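Local coordinates for protein putative peptidyl-prolyl cis-trans isomerase Cbf2 (Campylobacter jejuni, PDB 3RFW) that probably catalyses the cis-trans isomerisation of peptidyl-proline bonds as a parvulin-type rotamase and is a SurA-like chaperone, probably periplasmic, and a virulence factor, at residues A[27-32]-A[38-43]; A[4-9]-A[43-48]; A[131-136]-A[146-151]; A[139-144]-A[187-192]. All blocks are in the same frame, centred on the assembly; numbering follows the deposited sequence.

Interaction 1. Residues A[27-32]-A[38-43]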
loop_
_atom_site.group_PDB
_atom_site.type_symbol
_atom_site.label_atom_id
_atom_site.label_comp_id
_atom_site.label_asym_id
_atom_site.label_seq_id
_atom_site.Cartn_x
_atom_site.Cartn_y
_atom_site.Cartn_z
ATOM N N GLN A 27 16.836 -22.002 1.725
ATOM C CA GLN A 27 17.702 -22.458 2.810
ATOM C C GLN A 27 17.370 -23.883 3.191
ATOM O O GLN A 27 16.197 -24.255 3.300
ATOM C CB GLN A 27 17.549 -21.569 4.033
ATOM C CG GLN A 27 18.366 -22.060 5.196
ATOM C CD GLN A 27 18.563 -21.006 6.276
ATOM O OE1 GLN A 27 17.835 -20.006 6.333
ATOM N NE2 GLN A 27 19.550 -21.236 7.152
ATOM N N ASP A 28 18.385 -24.727 3.262
ATOM C CA ASP A 28 18.117 -26.129 3.512
ATOM C C ASP A 28 17.867 -26.390 4.979
ATOM O O ASP A 28 18.643 -25.968 5.839
ATOM C CB ASP A 28 19.239 -27.030 3.002
ATOM C CG ASP A 28 18.809 -28.486 2.915
ATOM O OD1 ASP A 28 18.230 -28.881 1.869
ATOM O OD2 ASP A 28 18.982 -29.214 3.915
ATOM N N PHE A 29 16.790 -27.127 5.242
ATOM C CA PHE A 29 16.440 -27.548 6.594
ATOM C C PHE A 29 17.671 -27.906 7.408
ATOM O O PHE A 29 17.822 -27.452 8.541
ATOM C CB PHE A 29 15.488 -28.745 6.555
ATOM C CG PHE A 29 15.128 -29.284 7.925
ATOM C CD1 PHE A 29 14.180 -28.638 8.723
ATOM C CD2 PHE A 29 15.708 -30.454 8.396
ATOM C CE1 PHE A 29 13.831 -29.142 9.988
ATOM C CE2 PHE A 29 15.375 -30.962 9.659
ATOM C CZ PHE A 29 14.423 -30.307 10.451
ATOM N N LYS A 30 18.545 -28.720 6.828
ATOM C CA LYS A 30 19.719 -29.224 7.551
ATOM C C LYS A 30 20.661 -28.159 8.115
ATOM O O LYS A 30 21.459 -28.448 9.006
ATOM C CB LYS A 30 20.503 -30.226 6.698
ATOM N N THR A 31 20.580 -26.933 7.601
ATOM C CA THR A 31 21.516 -25.887 8.002
ATOM C C THR A 31 20.952 -25.013 9.129
ATOM O O THR A 31 21.602 -24.050 9.569
ATOM C CB THR A 31 21.920 -24.974 6.819
ATOM O OG1 THR A 31 20.798 -24.180 6.394
ATOM C CG2 THR A 31 22.433 -25.802 5.673
ATOM N N LEU A 32 19.711 -25.279 9.527
ATOM C CA LEU A 32 19.104 -24.510 10.599
ATOM C C LEU A 32 19.741 -24.898 11.942
ATOM O O LEU A 32 20.176 -26.027 12.115
ATOM C CB LEU A 32 17.583 -24.714 10.620
ATOM C CG LEU A 32 16.839 -24.291 9.348
ATOM C CD1 LEU A 32 15.487 -24.997 9.274
ATOM C CD2 LEU A 32 16.660 -22.774 9.283
ATOM N N LYS A 38 13.964 -28.198 15.719
ATOM C CA LYS A 38 13.089 -28.813 16.715
ATOM C C LYS A 38 11.711 -28.171 16.697
ATOM O O LYS A 38 10.693 -28.846 16.691
ATOM C CB LYS A 38 13.726 -28.692 18.111
ATOM C CG LYS A 38 12.798 -29.034 19.276
ATOM C CD LYS A 38 12.386 -30.504 19.246
ATOM N N ALA A 39 11.668 -26.861 16.599
ATOM C CA ALA A 39 10.386 -26.193 16.524
ATOM C C ALA A 39 9.608 -26.583 15.254
ATOM O O ALA A 39 8.375 -26.680 15.268
ATOM C CB ALA A 39 10.580 -24.716 16.577
ATOM N N LEU A 40 10.331 -26.837 14.171
ATOM C CA LEU A 40 9.690 -27.136 12.894
ATOM C C LEU A 40 9.208 -28.567 12.930
ATOM O O LEU A 40 8.096 -28.846 12.510
ATOM C CB LEU A 40 10.647 -26.920 11.710
ATOM C CG LEU A 40 10.980 -25.439 11.448
ATOM C CD1 LEU A 40 11.927 -25.355 10.286
ATOM C CD2 LEU A 40 9.739 -24.601 11.145
ATOM N N ILE A 41 9.999 -29.444 13.534
ATOM C CA ILE A 41 9.552 -30.811 13.772
ATOM C C ILE A 41 8.268 -30.902 14.617
ATOM O O ILE A 41 7.324 -31.594 14.229
ATOM C CB ILE A 41 10.659 -31.692 14.334
ATOM C CG1 ILE A 41 11.871 -31.666 13.399
ATOM C CG2 ILE A 41 10.143 -33.136 14.465
ATOM C CD1 ILE A 41 13.110 -32.333 13.974
ATOM N N GLN A 42 8.191 -30.117 15.690
ATOM C CA GLN A 42 6.981 -30.040 16.534
ATOM C C GLN A 42 5.788 -29.584 15.720
ATOM O O GLN A 42 4.712 -30.135 15.830
ATOM C CB GLN A 42 7.145 -29.010 17.672
ATOM C CG GLN A 42 8.011 -29.452 18.843
ATOM C CD GLN A 42 7.825 -28.540 20.061
ATOM O OE1 GLN A 42 8.798 -28.066 20.660
ATOM N NE2 GLN A 42 6.561 -28.237 20.385
ATOM N N GLN A 43 5.951 -28.449 15.060
ATOM C CA GLN A 43 4.911 -27.922 14.202
ATOM C C GLN A 43 4.400 -28.973 13.181
ATOM O O GLN A 43 3.189 -29.171 13.025
ATOM C CB GLN A 43 5.431 -26.683 13.498
ATOM C CG GLN A 43 4.356 -25.952 12.730
ATOM C CD GLN A 43 4.747 -24.515 12.392
ATOM O OE1 GLN A 43 5.751 -23.973 12.905
ATOM N NE2 GLN A 43 3.948 -23.882 11.535
#

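Interaction 2. Residues A[4-9]-A[43-48]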
loop_
_atom_site.group_PDB
_atom_site.type_symbol
_atom_site.label_atom_id
_atom_site.label_comp_id
_atom_site.label_asym_id
_atom_site.label_seq_id
_atom_site.Cartn_x
_atom_site.Cartn_y
_atom_site.Cartn_z
ATOM N N ALA A 4 11.920 -38.212 14.579
ATOM C CA ALA A 4 10.913 -38.398 15.614
ATOM C C ALA A 4 10.053 -39.606 15.288
ATOM O O ALA A 4 9.995 -40.025 14.139
ATOM C CB ALA A 4 10.048 -37.143 15.759
ATOM N N THR A 5 9.355 -40.135 16.295
ATOM C CA THR A 5 8.349 -41.167 16.082
ATOM C C THR A 5 7.124 -40.651 16.769
ATOM O O THR A 5 7.215 -39.931 17.762
ATOM C CB THR A 5 8.734 -42.552 16.725
ATOM O OG1 THR A 5 8.768 -42.425 18.155
ATOM C CG2 THR A 5 10.105 -43.036 16.239
ATOM N N VAL A 6 5.974 -40.986 16.224
ATOM C CA VAL A 6 4.700 -40.560 16.760
ATOM C C VAL A 6 3.822 -41.775 16.802
ATOM O O VAL A 6 3.536 -42.360 15.756
ATOM C CB VAL A 6 4.012 -39.541 15.844
ATOM C CG1 VAL A 6 2.655 -39.116 16.464
ATOM C CG2 VAL A 6 4.893 -38.302 15.655
ATOM N N ASN A 7 3.404 -42.162 18.010
ATOM C CA ASN A 7 2.746 -43.442 18.266
ATOM C C ASN A 7 3.448 -44.627 17.606
ATOM O O ASN A 7 2.802 -45.544 17.129
ATOM C CB ASN A 7 1.277 -43.390 17.863
ATOM C CG ASN A 7 0.480 -42.376 18.671
ATOM O OD1 ASN A 7 -0.489 -41.772 18.182
ATOM N ND2 ASN A 7 0.836 -42.234 19.925
ATOM N N GLY A 8 4.775 -44.610 17.579
ATOM C CA GLY A 8 5.534 -45.679 16.910
ATOM C C GLY A 8 6.018 -45.398 15.487
ATOM O O GLY A 8 7.000 -45.993 15.032
ATOM N N LYS A 9 5.353 -44.474 14.788
ATOM C CA LYS A 9 5.652 -44.226 13.392
ATOM C C LYS A 9 6.717 -43.151 13.234
ATOM O O LYS A 9 6.597 -42.032 13.769
ATOM C CB LYS A 9 4.379 -43.831 12.636
ATOM C CG LYS A 9 4.667 -43.266 11.239
ATOM C CD LYS A 9 3.396 -42.826 10.478
ATOM C CE LYS A 9 3.195 -41.291 10.536
ATOM N NZ LYS A 9 4.454 -40.602 10.180
ATOM N N GLN A 43 5.951 -28.449 15.060
ATOM C CA GLN A 43 4.911 -27.922 14.202
ATOM C C GLN A 43 4.400 -28.973 13.181
ATOM O O GLN A 43 3.189 -29.171 13.025
ATOM C CB GLN A 43 5.431 -26.683 13.498
ATOM C CG GLN A 43 4.356 -25.952 12.730
ATOM C CD GLN A 43 4.747 -24.515 12.392
ATOM O OE1 GLN A 43 5.751 -23.973 12.905
ATOM N NE2 GLN A 43 3.948 -23.882 11.535
ATOM N N TYR A 44 5.324 -29.728 12.598
ATOM C CA TYR A 44 4.986 -30.709 11.567
ATOM C C TYR A 44 4.232 -31.891 12.154
ATOM O O TYR A 44 3.192 -32.322 11.610
ATOM C CB TYR A 44 6.254 -31.194 10.837
ATOM C CG TYR A 44 5.965 -32.281 9.803
ATOM C CD1 TYR A 44 5.976 -33.630 10.161
ATOM C CD2 TYR A 44 5.533 -31.948 8.518
ATOM C CE1 TYR A 44 5.558 -34.622 9.283
ATOM C CE2 TYR A 44 5.160 -32.948 7.600
ATOM C CZ TYR A 44 5.189 -34.277 7.980
ATOM O OH TYR A 44 4.859 -35.264 7.063
ATOM N N ILE A 45 4.665 -32.318 13.344
ATOM C CA ILE A 45 3.972 -33.389 14.099
ATOM C C ILE A 45 2.547 -32.966 14.467
ATOM O O ILE A 45 1.582 -33.730 14.377
ATOM C CB ILE A 45 4.812 -33.750 15.389
ATOM C CG1 ILE A 45 6.074 -34.526 14.963
ATOM C CG2 ILE A 45 3.953 -34.538 16.363
ATOM C CD1 ILE A 45 7.177 -34.615 16.006
ATOM N N MET A 46 2.394 -31.706 14.822
ATOM C CA MET A 46 1.071 -31.172 15.154
ATOM C C MET A 46 0.167 -31.180 13.920
ATOM O O MET A 46 -0.998 -31.620 13.993
ATOM C CB MET A 46 1.203 -29.757 15.746
ATOM C CG MET A 46 -0.111 -28.954 15.812
ATOM S SD MET A 46 -1.078 -29.599 17.188
ATOM C CE MET A 46 -0.011 -29.009 18.519
ATOM N N GLN A 47 0.697 -30.705 12.794
ATOM C CA GLN A 47 0.031 -30.847 11.473
ATOM C C GLN A 47 -0.311 -32.315 11.183
ATOM O O GLN A 47 -1.426 -32.639 10.904
ATOM C CB GLN A 47 0.927 -30.240 10.353
ATOM C CG GLN A 47 0.389 -30.350 8.895
ATOM C CD GLN A 47 0.878 -31.607 8.134
ATOM O OE1 GLN A 47 1.743 -32.369 8.601
ATOM N NE2 GLN A 47 0.348 -31.798 6.940
ATOM N N ASP A 48 0.588 -33.218 11.510
ATOM C CA ASP A 48 0.332 -34.625 11.237
ATOM C C ASP A 48 -0.795 -35.215 12.056
ATOM O O ASP A 48 -1.627 -35.999 11.566
ATOM C CB ASP A 48 1.595 -35.426 11.415
ATOM C CG ASP A 48 1.445 -36.851 10.919
ATOM O OD1 ASP A 48 1.475 -37.057 9.690
ATOM O OD2 ASP A 48 1.274 -37.761 11.765
#

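Interaction 3. Residues A[131-136]-A[146-151]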
loop_
_atom_site.group_PDB
_atom_site.type_symbol
_atom_site.label_atom_id
_atom_site.label_comp_id
_atom_site.label_asym_id
_atom_site.label_seq_id
_atom_site.Cartn_x
_atom_site.Cartn_y
_atom_site.Cartn_z
ATOM N N ASN A 131 12.701 45.580 -11.351
ATOM C CA ASN A 131 13.479 46.739 -10.897
ATOM C C ASN A 131 14.190 46.616 -9.557
ATOM O O ASN A 131 15.365 46.977 -9.436
ATOM C CB ASN A 131 12.570 47.962 -10.833
ATOM C CG ASN A 131 12.602 48.758 -12.094
ATOM O OD1 ASN A 131 11.612 48.817 -12.829
ATOM N ND2 ASN A 131 13.760 49.358 -12.382
ATOM N N GLU A 132 13.441 46.242 -8.524
ATOM C CA GLU A 132 14.016 46.120 -7.192
ATOM C C GLU A 132 15.173 45.130 -7.149
ATOM O O GLU A 132 16.056 45.243 -6.289
ATOM C CB GLU A 132 12.951 45.708 -6.176
ATOM C CG GLU A 132 12.626 46.787 -5.159
ATOM C CD GLU A 132 11.543 46.363 -4.194
ATOM O OE1 GLU A 132 11.865 46.157 -3.002
ATOM O OE2 GLU A 132 10.378 46.216 -4.633
ATOM N N LEU A 133 15.143 44.144 -8.050
ATOM C CA LEU A 133 16.131 43.058 -8.076
ATOM C C LEU A 133 17.246 43.264 -9.126
ATOM O O LEU A 133 18.281 42.576 -9.101
ATOM C CB LEU A 133 15.437 41.699 -8.284
ATOM C CG LEU A 133 14.307 41.325 -7.313
ATOM C CD1 LEU A 133 13.339 40.326 -7.924
ATOM C CD2 LEU A 133 14.836 40.824 -5.970
ATOM N N LYS A 134 17.024 44.198 -10.050
ATOM C CA LYS A 134 18.010 44.515 -11.081
ATOM C C LYS A 134 19.374 44.826 -10.462
ATOM O O LYS A 134 19.467 45.582 -9.488
ATOM C CB LYS A 134 17.533 45.691 -11.945
ATOM N N GLY A 135 20.415 44.181 -10.986
ATOM C CA GLY A 135 21.786 44.441 -10.557
ATOM C C GLY A 135 22.252 43.562 -9.408
ATOM O O GLY A 135 23.404 43.648 -8.979
ATOM N N LEU A 136 21.360 42.719 -8.899
ATOM C CA LEU A 136 21.728 41.790 -7.831
ATOM C C LEU A 136 22.033 40.409 -8.413
ATOM O O LEU A 136 21.572 40.062 -9.500
ATOM C CB LEU A 136 20.629 41.712 -6.765
ATOM N N SER A 146 12.966 35.858 -2.547
ATOM C CA SER A 146 12.068 35.163 -1.628
ATOM C C SER A 146 11.350 36.132 -0.674
ATOM O O SER A 146 10.153 35.974 -0.399
ATOM C CB SER A 146 12.843 34.119 -0.822
ATOM O OG SER A 146 13.524 33.207 -1.669
ATOM N N GLU A 147 12.079 37.130 -0.177
ATOM C CA GLU A 147 11.477 38.177 0.647
ATOM C C GLU A 147 10.422 38.968 -0.120
ATOM O O GLU A 147 9.383 39.328 0.443
ATOM C CB GLU A 147 12.544 39.124 1.222
ATOM N N LEU A 148 10.673 39.231 -1.400
ATOM C CA LEU A 148 9.690 39.928 -2.228
ATOM C C LEU A 148 8.471 39.053 -2.515
ATOM O O LEU A 148 7.367 39.561 -2.708
ATOM C CB LEU A 148 10.321 40.407 -3.541
ATOM C CG LEU A 148 11.208 41.662 -3.481
ATOM C CD1 LEU A 148 11.488 42.206 -4.901
ATOM C CD2 LEU A 148 10.563 42.736 -2.610
ATOM N N ALA A 149 8.684 37.742 -2.595
ATOM C CA ALA A 149 7.595 36.812 -2.896
ATOM C C ALA A 149 6.654 36.696 -1.692
ATOM O O ALA A 149 5.435 36.825 -1.821
ATOM C CB ALA A 149 8.152 35.431 -3.281
ATOM N N LYS A 150 7.236 36.472 -0.518
ATOM C CA LYS A 150 6.492 36.558 0.736
ATOM C C LYS A 150 5.717 37.884 0.844
ATOM O O LYS A 150 4.542 37.894 1.200
ATOM C CB LYS A 150 7.434 36.376 1.931
ATOM C CG LYS A 150 8.056 34.990 2.029
ATOM C CD LYS A 150 9.070 34.923 3.169
ATOM C CE LYS A 150 9.752 33.556 3.211
ATOM N N GLU A 151 6.362 38.987 0.475
ATOM C CA GLU A 151 5.757 40.316 0.566
ATOM C C GLU A 151 4.638 40.569 -0.442
ATOM O O GLU A 151 3.586 41.086 -0.072
ATOM C CB GLU A 151 6.829 41.405 0.441
ATOM C CG GLU A 151 6.366 42.782 0.903
#

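Interaction 4. Residues A[139-144]-A[187-192]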
loop_
_atom_site.group_PDB
_atom_site.type_symbol
_atom_site.label_atom_id
_atom_site.label_comp_id
_atom_site.label_asym_id
_atom_site.label_seq_id
_atom_site.Cartn_x
_atom_site.Cartn_y
_atom_site.Cartn_z
ATOM N N LYS A 139 23.383 34.524 -4.178
ATOM C CA LYS A 139 22.639 34.303 -2.952
ATOM C C LYS A 139 21.956 35.568 -2.456
ATOM O O LYS A 139 20.973 35.488 -1.722
ATOM C CB LYS A 139 23.542 33.723 -1.868
ATOM C CG LYS A 139 23.457 32.215 -1.747
ATOM C CD LYS A 139 24.667 31.553 -2.385
ATOM C CE LYS A 139 25.238 30.469 -1.475
ATOM N NZ LYS A 139 24.200 29.472 -1.067
ATOM N N GLU A 140 22.449 36.729 -2.890
ATOM C CA GLU A 140 21.819 38.005 -2.549
ATOM C C GLU A 140 20.530 38.242 -3.343
ATOM O O GLU A 140 19.550 38.765 -2.809
ATOM C CB GLU A 140 22.792 39.178 -2.736
ATOM N N LEU A 141 20.560 37.911 -4.631
ATOM C CA LEU A 141 19.366 37.889 -5.467
ATOM C C LEU A 141 18.304 36.900 -4.931
ATOM O O LEU A 141 17.101 37.172 -4.948
ATOM C CB LEU A 141 19.782 37.505 -6.888
ATOM C CG LEU A 141 18.736 37.403 -8.001
ATOM C CD1 LEU A 141 17.957 36.123 -7.840
ATOM C CD2 LEU A 141 17.812 38.612 -7.989
ATOM N N ASP A 142 18.771 35.759 -4.440
ATOM C CA ASP A 142 17.898 34.700 -3.961
ATOM C C ASP A 142 17.125 35.161 -2.714
ATOM O O ASP A 142 15.887 35.200 -2.721
ATOM C CB ASP A 142 18.722 33.429 -3.697
ATOM C CG ASP A 142 17.945 32.360 -2.944
ATOM O OD1 ASP A 142 18.412 31.944 -1.863
ATOM O OD2 ASP A 142 16.937 31.858 -3.475
ATOM N N ALA A 143 17.855 35.619 -1.695
ATOM C CA ALA A 143 17.239 36.100 -0.440
ATOM C C ALA A 143 16.235 37.232 -0.677
ATOM O O ALA A 143 15.087 37.168 -0.216
ATOM C CB ALA A 143 18.312 36.535 0.557
ATOM N N LYS A 144 16.669 38.254 -1.413
ATOM C CA LYS A 144 15.793 39.353 -1.778
ATOM C C LYS A 144 14.586 38.907 -2.582
ATOM O O LYS A 144 13.484 39.373 -2.333
ATOM C CB LYS A 144 16.561 40.452 -2.505
ATOM C CG LYS A 144 16.750 41.721 -1.668
ATOM N N GLY A 187 20.568 30.792 -11.697
ATOM C CA GLY A 187 20.851 31.914 -10.810
ATOM C C GLY A 187 20.335 33.259 -11.306
ATOM O O GLY A 187 20.720 34.309 -10.767
ATOM N N THR A 188 19.487 33.246 -12.340
ATOM C CA THR A 188 19.025 34.503 -12.940
ATOM C C THR A 188 17.514 34.604 -12.933
ATOM O O THR A 188 16.806 33.586 -12.884
ATOM C CB THR A 188 19.490 34.687 -14.411
ATOM O OG1 THR A 188 18.827 33.741 -15.266
ATOM C CG2 THR A 188 21.017 34.545 -14.548
ATOM N N ILE A 189 17.036 35.836 -13.085
ATOM C CA ILE A 189 15.605 36.107 -13.142
ATOM C C ILE A 189 15.181 36.446 -14.560
ATOM O O ILE A 189 15.987 36.888 -15.367
ATOM C CB ILE A 189 15.179 37.267 -12.194
ATOM C CG1 ILE A 189 16.009 38.535 -12.478
ATOM C CG2 ILE A 189 15.299 36.829 -10.731
ATOM C CD1 ILE A 189 15.175 39.823 -12.567
ATOM N N THR A 190 13.915 36.197 -14.851
ATOM C CA THR A 190 13.256 36.802 -15.979
ATOM C C THR A 190 13.306 38.334 -15.834
ATOM O O THR A 190 12.845 38.906 -14.830
ATOM C CB THR A 190 11.803 36.302 -16.089
ATOM O OG1 THR A 190 11.190 36.889 -17.238
ATOM C CG2 THR A 190 11.007 36.703 -14.867
ATOM N N THR A 191 14.006 38.966 -16.771
ATOM C CA THR A 191 14.100 40.423 -16.834
ATOM C C THR A 191 12.902 41.012 -17.577
ATOM O O THR A 191 12.741 42.230 -17.638
ATOM C CB THR A 191 15.416 40.868 -17.526
ATOM O OG1 THR A 191 16.497 40.813 -16.584
ATOM C CG2 THR A 191 15.295 42.289 -18.062
ATOM N N THR A 192 12.071 40.154 -18.160
ATOM C CA THR A 192 10.761 40.593 -18.631
ATOM C C THR A 192 9.657 39.753 -18.024
ATOM O O THR A 192 9.771 38.523 -17.959
ATOM C CB THR A 192 10.655 40.586 -20.170
ATOM O OG1 THR A 192 11.162 41.825 -20.671
ATOM C CG2 THR A 192 9.207 40.444 -20.630
#

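Interaction 1. Residues A[27-32]-A[38-43]
Phe29, Leu32, Leu40 and Ile41 make the whole of this contact by apolar packing, joining the loop after helix 13-24 to the early turns of helix 34-56. The Phe29 ring presents its edge: Leu40 CB and Ile41 CG1 both lie near the ring plane, Leu40 CB 4.2 Å from Phe29 CE1 and Ile41 CG1 4.1 Å from Phe29 CZ. With CG opposite the backbone N (chi1 177°), the ring is carried from the 3-10 turn across to the helix, and it meets the Ile41 side chain at about a right angle. Leu32 and Leu40 also cross nearly perpendicularly, touching through single methyls, Leu32 CD1 to Leu40 CD1 at 3.7 Å.

Hydrogen bonds stay within the loop and shape it. Asp28 OD2 accepts from Lys30 N at 3.0 Å, an Asx turn that starts the 3-10 segment 29-31; the amide lies 33° out of the carboxylate plane. Asp28 O is gripped twice, by Thr31 N and by Thr31 OG1, the hydroxyl at 2.9 Å, and Gln27 NE2 adds a bond to Thr31 OG1.

Packing continues beyond the pair of segments. Phe29 rests on Val16 and Ser17, Leu32 on Leu24 and Leu40 on Phe20, all of helix 13-24, while Ile41 packs on Tyr251 of the second subunit. The buried side chains thus offer carbon alone to one another, and the polar bonds on the outer side of the loop fix the turn that delivers Phe29 and Leu32; position depends on shape and burial, with no directional bond across the contact.

Interaction 2. Residues A[4-9]-A[43-48]
Ile45 turns CG1 away from its carbonyl carbon (chi1 -73°) and runs on nearly extended to CD1, which puts that methyl 3.8 Å from Ala4 CB, while Ile45 CG2 faces Val6. In Val6 it is CG1 that stands opposite the backbone N (chi1 -180°), leaving CG2 as the branch that meets the helix: Val6 CG2 is 3.9 Å from Ile45 CG2 and 4.0 Å from Ile45 CG1. The two branched side chains pass alongside each other in opposite directions, so one isoleucine spans two strand residues, Ala4 and Val6, that project from the same face.

These strand residues belong to a beta hairpin. Strand 2-6 turns back into strand 9-12 through a type I' turn from Val6 to Lys9, closed by Val6 N to Lys9 O at 2.7 Å and Lys9 N to Val6 O at 3.0 Å. Gly8 takes a positive phi of 98° in this turn. The hairpin lies over helix 34-56 and is extended by the second subunit, whose strand pairs antiparallel with Ala4, Thr5 and Val6; Ile45 also packs on Tyr251 of that subunit.

At the more exposed margin, one turn further along the helix, Lys9 reaches over toward Asp48. Lys9 CE comes within 4.2 Å of Asp48 OD2, but Lys9 NZ stays 4.5 Å from the same oxygen, beyond a salt bridge, so any attraction is probably a through-space one between opposite charges at the edge of the apolar patch.

Interaction 3. Residues A[131-136]-A[146-151]
Leu148 divides its two methyls unequally over the opposing helix: across the contact CD2 meets only Glu132, while CD1 sits chiefly against Leu133 and also touches Glu132 CB. More of its surface is buried by the contact than that of any other residue. Its first torsion (chi1 -77°) sets CG beside the backbone N, and from there the two methyls reach the last turn of helix 123-133.

Leu133 meets it tip to tip. Leu148 CD1 sits 3.8 Å from both Leu133 CD2 and Leu133 CG, with Leu133 CD1 slightly farther, so one methyl is set against the branched end of the other leucine. This is the buried side of the contact: Leu133 also lies on Leu141, Lys144 and Phe145, and Leu148 on Ile118 of strand 108-120.

The pair belongs to the PpiC-type rotamase domain, where two consecutive helices, 123-133 and 138-152, follow the long strand 108-120. The chain leaves the first helix at Lys134 through a type II turn from Leu133 to Leu136, closed by Leu136 N to Leu133 O at 3.1 Å, with Gly135 at a positive phi of 90°.

Glu132 supplies the exposed margin. Its chain, extended beyond CG, comes in obliquely to Leu148, so that Glu132 CB is 4.0 Å from Leu148 CD1 while Glu132 OE1 is 3.7 Å from Leu148 CD2. No hydrogen bond joins the segments. The carboxylate touches the CD2 methyl by van der Waals contact alone, while CB of the exposed Glu132 lies along the Leu148 CD1 side.

Interaction 4. Residues A[139-144]-A[187-192]
Leu141 and Ile189 form the close part of this contact. Both Leu141 methyls rest against one methyl of the isoleucine: Ile189 CG2 lies 4.0 Å from Leu141 CD1 and 4.1 Å from Leu141 CD2, as if seated in the leucine fork, the side chains meeting at a slant. Leu141 carries CG opposite its backbone N (chi1 -180°), which throws the fork from the helix toward the strand. Leu204 of strand 199-213 touches both residues.

The contact places helix 138-152 against the beginning of strand 188-196, within this chain an outermost strand of the four-stranded antiparallel sheet in the parvulin-like PpiC domain. Backbone hydrogen bonds tie this part of the chain to the neighbouring strand, pairing Gly187 and Thr188 with Lys205, and Thr190 with Ile203.

Toward Gly187 the packing slackens. Leu141 CD1 is 4.4 Å from Gly187 O, a loose approach to a partly exposed turn whose phi of 77° suits glycine. Thr188 CB points away from the helix, and its OG1 hydrogen-bonds to Lys185 O, while Asp142 on the helix forms a salt bridge through OD2 with Lys116 NZ.

How the interactions relate
Interactions 1 and 2 share helix 34-56 and Gln43 and touch through Ile41 CG2 and Ala4 CB, 4.2 Å apart; both are largely buried and both reach the second subunit. Interactions 3 and 4 share helix 138-152 in the rotamase domain, their centres about 7 Å apart, and touch each other; both are only partly buried, with Glu132 exposed at the edge of interaction 3. The two pairs lie on opposite sides of the chain's centre, about 67 to 81 Å apart between centres. No hydrogen bond crosses any of the four. Interaction 1 is wholly apolar and uses an aromatic edge, interactions 2 and 3 add charged groups at their margins, and interaction 4 rests mainly on one leucine-isoleucine pair.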